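Local coordinates for GDSL-like Lipase/Acylhydrolase family protein (Neisseria meningitidis, PDB 4K7J) that probably removes O-acetyl groups from peptidoglycan as an esterase of the SGNH hydrolase family, with an alpha/beta fold and a catalytic triad, at residues Leu77-Pro91 with Phe199-Ala213. Numbering follows the deposited sequence.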
loop_
_atom_site.group_PDB
_atom_site.type_symbol
_atom_site.label_atom_id
_atom_site.label_comp_id
_atom_site.label_asym_id
_atom_site.label_seq_id
_atom_site.Cartn_x
_atom_site.Cartn_y
_atom_site.Cartn_z
ATOM N N LEU A 77 12.187 3.450 -8.088
ATOM C CA LEU A 77 11.389 4.248 -9.025
ATOM C C LEU A 77 11.514 5.765 -8.810
ATOM O O LEU A 77 11.269 6.543 -9.737
ATOM C CB LEU A 77 9.918 3.826 -9.003
ATOM C CG LEU A 77 9.627 2.345 -9.261
ATOM C CD1 LEU A 77 8.131 2.127 -9.266
ATOM C CD2 LEU A 77 10.263 1.828 -10.568
ATOM N N GLN A 78 11.882 6.180 -7.597
ATOM C CA GLN A 78 12.120 7.601 -7.315
ATOM C C GLN A 78 13.416 8.100 -7.963
ATOM O O GLN A 78 13.490 9.238 -8.426
ATOM C CB GLN A 78 12.070 7.903 -5.802
ATOM C CG GLN A 78 10.626 8.088 -5.291
ATOM C CD GLN A 78 10.506 8.372 -3.798
ATOM O OE1 GLN A 78 11.407 8.098 -3.027
ATOM N NE2 GLN A 78 9.371 8.919 -3.394
ATOM N N LYS A 79 14.428 7.240 -8.007
ATOM C CA LYS A 79 15.664 7.553 -8.719
ATOM C C LYS A 79 15.409 7.651 -10.224
ATOM O O LYS A 79 15.907 8.544 -10.901
ATOM C CB LYS A 79 16.726 6.484 -8.426
ATOM C CG LYS A 79 17.369 6.646 -7.064
ATOM C CD LYS A 79 18.159 7.965 -7.013
ATOM C CE LYS A 79 18.938 8.120 -5.712
ATOM N NZ LYS A 79 18.110 8.667 -4.598
ATOM N N THR A 80 14.592 6.742 -10.733
ATOM C CA THR A 80 14.287 6.687 -12.148
ATOM C C THR A 80 13.414 7.854 -12.615
ATOM O O THR A 80 13.650 8.420 -13.682
ATOM C CB THR A 80 13.584 5.353 -12.494
ATOM O OG1 THR A 80 14.445 4.252 -12.159
ATOM C CG2 THR A 80 13.233 5.290 -13.974
ATOM N N TRP A 81 12.411 8.215 -11.821
ATOM C CA TRP A 81 11.384 9.134 -12.294
ATOM C C TRP A 81 11.175 10.374 -11.410
ATOM O O TRP A 81 10.354 11.240 -11.722
ATOM C CB TRP A 81 10.072 8.377 -12.504
ATOM C CG TRP A 81 10.097 7.388 -13.649
ATOM C CD1 TRP A 81 10.639 7.582 -14.888
ATOM C CD2 TRP A 81 9.562 6.056 -13.654
ATOM N NE1 TRP A 81 10.462 6.463 -15.664
ATOM C CE2 TRP A 81 9.809 5.509 -14.930
ATOM C CE3 TRP A 81 8.898 5.273 -12.702
ATOM C CZ2 TRP A 81 9.414 4.220 -15.282
ATOM C CZ3 TRP A 81 8.505 3.990 -13.051
ATOM C CH2 TRP A 81 8.763 3.476 -14.333
ATOM N N GLY A 82 11.918 10.464 -10.313
ATOM C CA GLY A 82 11.831 11.621 -9.446
ATOM C C GLY A 82 11.261 11.326 -8.072
ATOM O O GLY A 82 10.308 10.561 -7.937
ATOM N N ASP A 83 11.855 11.945 -7.054
ATOM C CA ASP A 83 11.403 11.805 -5.669
ATOM C C ASP A 83 10.210 12.710 -5.410
ATOM O O ASP A 83 10.381 13.869 -5.047
ATOM C CB ASP A 83 12.529 12.179 -4.695
ATOM C CG ASP A 83 12.171 11.889 -3.231
ATOM O OD1 ASP A 83 10.975 11.709 -2.891
ATOM O OD2 ASP A 83 13.100 11.845 -2.406
ATOM N N GLY A 84 9.008 12.173 -5.567
ATOM C CA GLY A 84 7.799 12.935 -5.301
ATOM C C GLY A 84 7.437 13.059 -3.827
ATOM O O GLY A 84 6.409 13.641 -3.496
ATOM N N GLY A 85 8.267 12.516 -2.945
ATOM C CA GLY A 85 8.004 12.580 -1.517
ATOM C C GLY A 85 7.619 11.247 -0.884
ATOM O O GLY A 85 7.533 10.202 -1.554
ATOM N N ILE A 86 7.369 11.275 0.417
ATOM C CA ILE A 86 7.121 10.037 1.145
ATOM C C ILE A 86 5.731 9.437 0.926
ATOM O O ILE A 86 5.545 8.230 1.074
ATOM C CB ILE A 86 7.380 10.205 2.633
ATOM C CG1 ILE A 86 6.417 11.221 3.221
ATOM C CG2 ILE A 86 8.819 10.639 2.866
ATOM C CD1 ILE A 86 6.185 11.017 4.669
ATOM N N GLY A 87 4.761 10.274 0.571
ATOM C CA GLY A 87 3.421 9.798 0.283
ATOM C C GLY A 87 2.550 9.618 1.513
ATOM O O GLY A 87 2.729 10.315 2.521
ATOM N N TRP A 88 1.604 8.683 1.415
ATOM C CA TRP A 88 0.672 8.367 2.494
ATOM C C TRP A 88 1.341 7.459 3.516
ATOM O O TRP A 88 1.715 6.329 3.181
ATOM C CB TRP A 88 -0.567 7.648 1.947
ATOM C CG TRP A 88 -1.469 8.494 1.063
ATOM C CD1 TRP A 88 -1.523 8.490 -0.303
ATOM C CD2 TRP A 88 -2.451 9.448 1.502
ATOM N NE1 TRP A 88 -2.482 9.383 -0.744
ATOM C CE2 TRP A 88 -3.060 9.988 0.344
ATOM C CE3 TRP A 88 -2.864 9.906 2.761
ATOM C CZ2 TRP A 88 -4.067 10.961 0.406
ATOM C CZ3 TRP A 88 -3.868 10.871 2.829
ATOM C CH2 TRP A 88 -4.457 11.391 1.655
ATOM N N VAL A 89 1.475 7.934 4.757
ATOM C CA VAL A 89 2.097 7.147 5.828
ATOM C C VAL A 89 1.221 7.018 7.091
ATOM O O VAL A 89 0.215 7.704 7.230
ATOM C CB VAL A 89 3.460 7.738 6.208
ATOM C CG1 VAL A 89 4.289 7.979 4.946
ATOM C CG2 VAL A 89 3.280 9.041 6.973
ATOM N N TYR A 90 1.608 6.129 8.005
ATOM C CA TYR A 90 0.849 5.912 9.237
ATOM C C TYR A 90 0.761 7.207 10.025
ATOM O O TYR A 90 1.678 8.015 9.987
ATOM C CB TYR A 90 1.529 4.881 10.134
ATOM C CG TYR A 90 1.666 3.477 9.575
ATOM C CD1 TYR A 90 0.911 3.050 8.488
ATOM C CD2 TYR A 90 2.547 2.567 10.157
ATOM C CE1 TYR A 90 1.038 1.760 7.987
ATOM C CE2 TYR A 90 2.681 1.269 9.666
ATOM C CZ TYR A 90 1.928 0.875 8.584
ATOM O OH TYR A 90 2.064 -0.397 8.089
ATOM N N PRO A 91 -0.332 7.395 10.768
ATOM C CA PRO A 91 -0.399 8.562 11.653
ATOM C C PRO A 91 0.363 8.341 12.967
ATOM O O PRO A 91 0.519 9.290 13.729
ATOM C CB PRO A 91 -1.897 8.694 11.919
ATOM C CG PRO A 91 -2.404 7.293 11.852
ATOM C CD PRO A 91 -1.576 6.609 10.787
ATOM N N PHE A 199 -4.332 7.728 7.387
ATOM C CA PHE A 199 -3.041 7.953 6.763
ATOM C C PHE A 199 -2.892 9.438 6.485
ATOM O O PHE A 199 -3.882 10.153 6.315
ATOM C CB PHE A 199 -2.903 7.153 5.473
ATOM C CG PHE A 199 -2.516 5.710 5.685
ATOM C CD1 PHE A 199 -3.433 4.797 6.179
ATOM C CD2 PHE A 199 -1.235 5.274 5.385
ATOM C CE1 PHE A 199 -3.079 3.473 6.385
ATOM C CE2 PHE A 199 -0.875 3.941 5.569
ATOM C CZ PHE A 199 -1.803 3.042 6.069
ATOM N N ILE A 200 -1.646 9.876 6.434
ATOM C CA ILE A 200 -1.287 11.268 6.238
ATOM C C ILE A 200 -0.397 11.357 5.006
ATOM O O ILE A 200 0.639 10.697 4.934
ATOM C CB ILE A 200 -0.491 11.781 7.440
ATOM C CG1 ILE A 200 -1.346 11.752 8.704
ATOM C CG2 ILE A 200 0.050 13.177 7.172
ATOM C CD1 ILE A 200 -0.599 12.176 9.941
ATOM N N ASN A 201 -0.807 12.156 4.031
ATOM C CA ASN A 201 -0.074 12.247 2.773
ATOM C C ASN A 201 0.880 13.405 2.803
ATOM O O ASN A 201 0.485 14.525 3.109
ATOM C CB ASN A 201 -1.015 12.451 1.596
ATOM C CG ASN A 201 -0.300 12.335 0.262
ATOM O OD1 ASN A 201 0.683 11.605 0.144
ATOM N ND2 ASN A 201 -0.775 13.068 -0.743
ATOM N N ILE A 202 2.136 13.139 2.476
ATOM C CA ILE A 202 3.164 14.170 2.494
ATOM C C ILE A 202 3.905 14.152 1.153
ATOM O O ILE A 202 4.661 13.221 0.873
ATOM C CB ILE A 202 4.119 13.941 3.677
ATOM C CG1 ILE A 202 3.314 13.870 4.987
ATOM C CG2 ILE A 202 5.197 15.019 3.741
ATOM C CD1 ILE A 202 4.127 13.478 6.199
ATOM N N GLU A 203 3.663 15.177 0.332
ATOM C CA GLU A 203 4.126 15.225 -1.056
ATOM C C GLU A 203 5.009 16.444 -1.323
ATOM O O GLU A 203 4.747 17.542 -0.828
ATOM C CB GLU A 203 2.933 15.271 -2.027
ATOM C CG GLU A 203 2.220 13.960 -2.238
ATOM C CD GLU A 203 1.071 14.065 -3.224
ATOM O OE1 GLU A 203 0.732 15.195 -3.650
ATOM O OE2 GLU A 203 0.499 13.010 -3.574
ATOM N N ASN A 204 6.047 16.245 -2.123
ATOM C CA ASN A 204 6.930 17.327 -2.536
ATOM C C ASN A 204 6.306 18.054 -3.734
ATOM O O ASN A 204 5.936 17.425 -4.726
ATOM C CB ASN A 204 8.332 16.749 -2.822
ATOM C CG ASN A 204 9.105 17.511 -3.893
ATOM O OD1 ASN A 204 9.035 18.742 -4.009
ATOM N ND2 ASN A 204 9.882 16.764 -4.674
ATOM N N PRO A 205 6.167 19.385 -3.630
ATOM C CA PRO A 205 5.530 20.249 -4.638
ATOM C C PRO A 205 6.182 20.197 -6.028
ATOM O O PRO A 205 5.514 20.498 -7.018
ATOM C CB PRO A 205 5.690 21.653 -4.043
ATOM C CG PRO A 205 6.845 21.535 -3.087
ATOM C CD PRO A 205 6.703 20.166 -2.501
ATOM N N ALA A 206 7.456 19.818 -6.102
ATOM C CA ALA A 206 8.130 19.663 -7.399
ATOM C C ALA A 206 7.681 18.427 -8.197
ATOM O O ALA A 206 8.049 18.270 -9.362
ATOM C CB ALA A 206 9.653 19.661 -7.225
ATOM N N GLY A 207 6.897 17.551 -7.574
ATOM C CA GLY A 207 6.369 16.382 -8.268
ATOM C C GLY A 207 7.322 15.195 -8.309
ATOM O O GLY A 207 8.408 15.246 -7.740
ATOM N N GLY A 208 6.907 14.120 -8.981
ATOM C CA GLY A 208 7.697 12.897 -9.042
ATOM C C GLY A 208 6.853 11.687 -8.681
ATOM O O GLY A 208 5.633 11.732 -8.805
ATOM N N ILE A 209 7.495 10.614 -8.222
ATOM C CA ILE A 209 6.779 9.393 -7.844
ATOM C C ILE A 209 6.592 9.350 -6.329
ATOM O O ILE A 209 7.491 9.749 -5.592
ATOM C CB ILE A 209 7.612 8.143 -8.203
ATOM C CG1 ILE A 209 8.032 8.167 -9.671
ATOM C CG2 ILE A 209 6.864 6.854 -7.846
ATOM C CD1 ILE A 209 6.872 8.246 -10.639
ATOM N N THR A 210 5.449 8.853 -5.854
ATOM C CA THR A 210 5.377 8.427 -4.460
ATOM C C THR A 210 4.957 6.975 -4.442
ATOM O O THR A 210 4.244 6.515 -5.335
ATOM C CB THR A 210 4.384 9.250 -3.603
ATOM O OG1 THR A 210 3.063 9.137 -4.144
ATOM C CG2 THR A 210 4.797 10.731 -3.550
ATOM N N VAL A 211 5.408 6.256 -3.424
ATOM C CA VAL A 211 4.956 4.889 -3.198
ATOM C C VAL A 211 4.433 4.775 -1.768
ATOM O O VAL A 211 5.177 4.942 -0.805
ATOM C CB VAL A 211 6.075 3.867 -3.437
ATOM C CG1 VAL A 211 5.581 2.468 -3.081
ATOM C CG2 VAL A 211 6.556 3.919 -4.901
ATOM N N SER A 212 3.135 4.537 -1.644
ATOM C CA SER A 212 2.481 4.469 -0.343
ATOM C C SER A 212 2.170 3.016 -0.010
ATOM O O SER A 212 1.707 2.272 -0.872
ATOM C CB SER A 212 1.180 5.284 -0.367
ATOM O OG SER A 212 1.429 6.676 -0.538
ATOM N N ALA A 213 2.421 2.612 1.235
ATOM C CA ALA A 213 2.189 1.227 1.650
ATOM C C ALA A 213 1.030 1.140 2.623
ATOM O O ALA A 213 1.103 1.700 3.711
ATOM C CB ALA A 213 3.459 0.654 2.294
HETATM O O HOH W 1 7.678 13.901 1.438
HETATM O O HOH W 2 3.780 4.510 2.861
HETATM O O HOH W 3 1.806 -0.329 5.505
#
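Trp88 lays its indole flat over the side chain of Asn201 where residues 87-89 pair with strand 195-203 in a short antiparallel ladder that begins at a classic beta bulge, where Ile86 and Gly87 both face Ile202. Gly87 and Ile202 bond through N and O in both directions, as do Val89 and Ile200. Asn201 CB lies over the six-membered ring and the amide plane stacks at 18° to the indole. Ser212 OG, at the indole edge, accepts from Trp88 N at 2.8 Å, so the 87-89 backbone also binds strand 208-215, an outer strand of the mixed sheet in the SGNH hydrolase alpha/beta fold. At the bulge Ile86 CD1 meets Ile202 CD1 at 3.6 Å, and a water links Ile86 N to Ile202 O.

Toward helix 68-81, Ile209 O takes two donors from opposite faces of its carbonyl plane: Gln78 NE2 at 3.0 Å and Gly84 N at 2.9 Å. The Gln78 chain, extended beyond CG, passes Ile209 to bring NE2 there, while Ile209 CG1 packs on Trp81 CB at 3.5 Å. The turn 204-207 is tied to the loop after the helix by Asn204 ND2, which meets Asp83 O in its carbonyl plane at 3.0 Å, with an N-H...O angle of 155°.

Farther out, Trp88 NE1 bonds Thr238 O. With CG swung away from the backbone N of Asn201 (chi1 -171°), ND2 reaches Glu203 OE2 at 3.1 Å, and that same oxygen also forms a salt bridge with Arg55 NE.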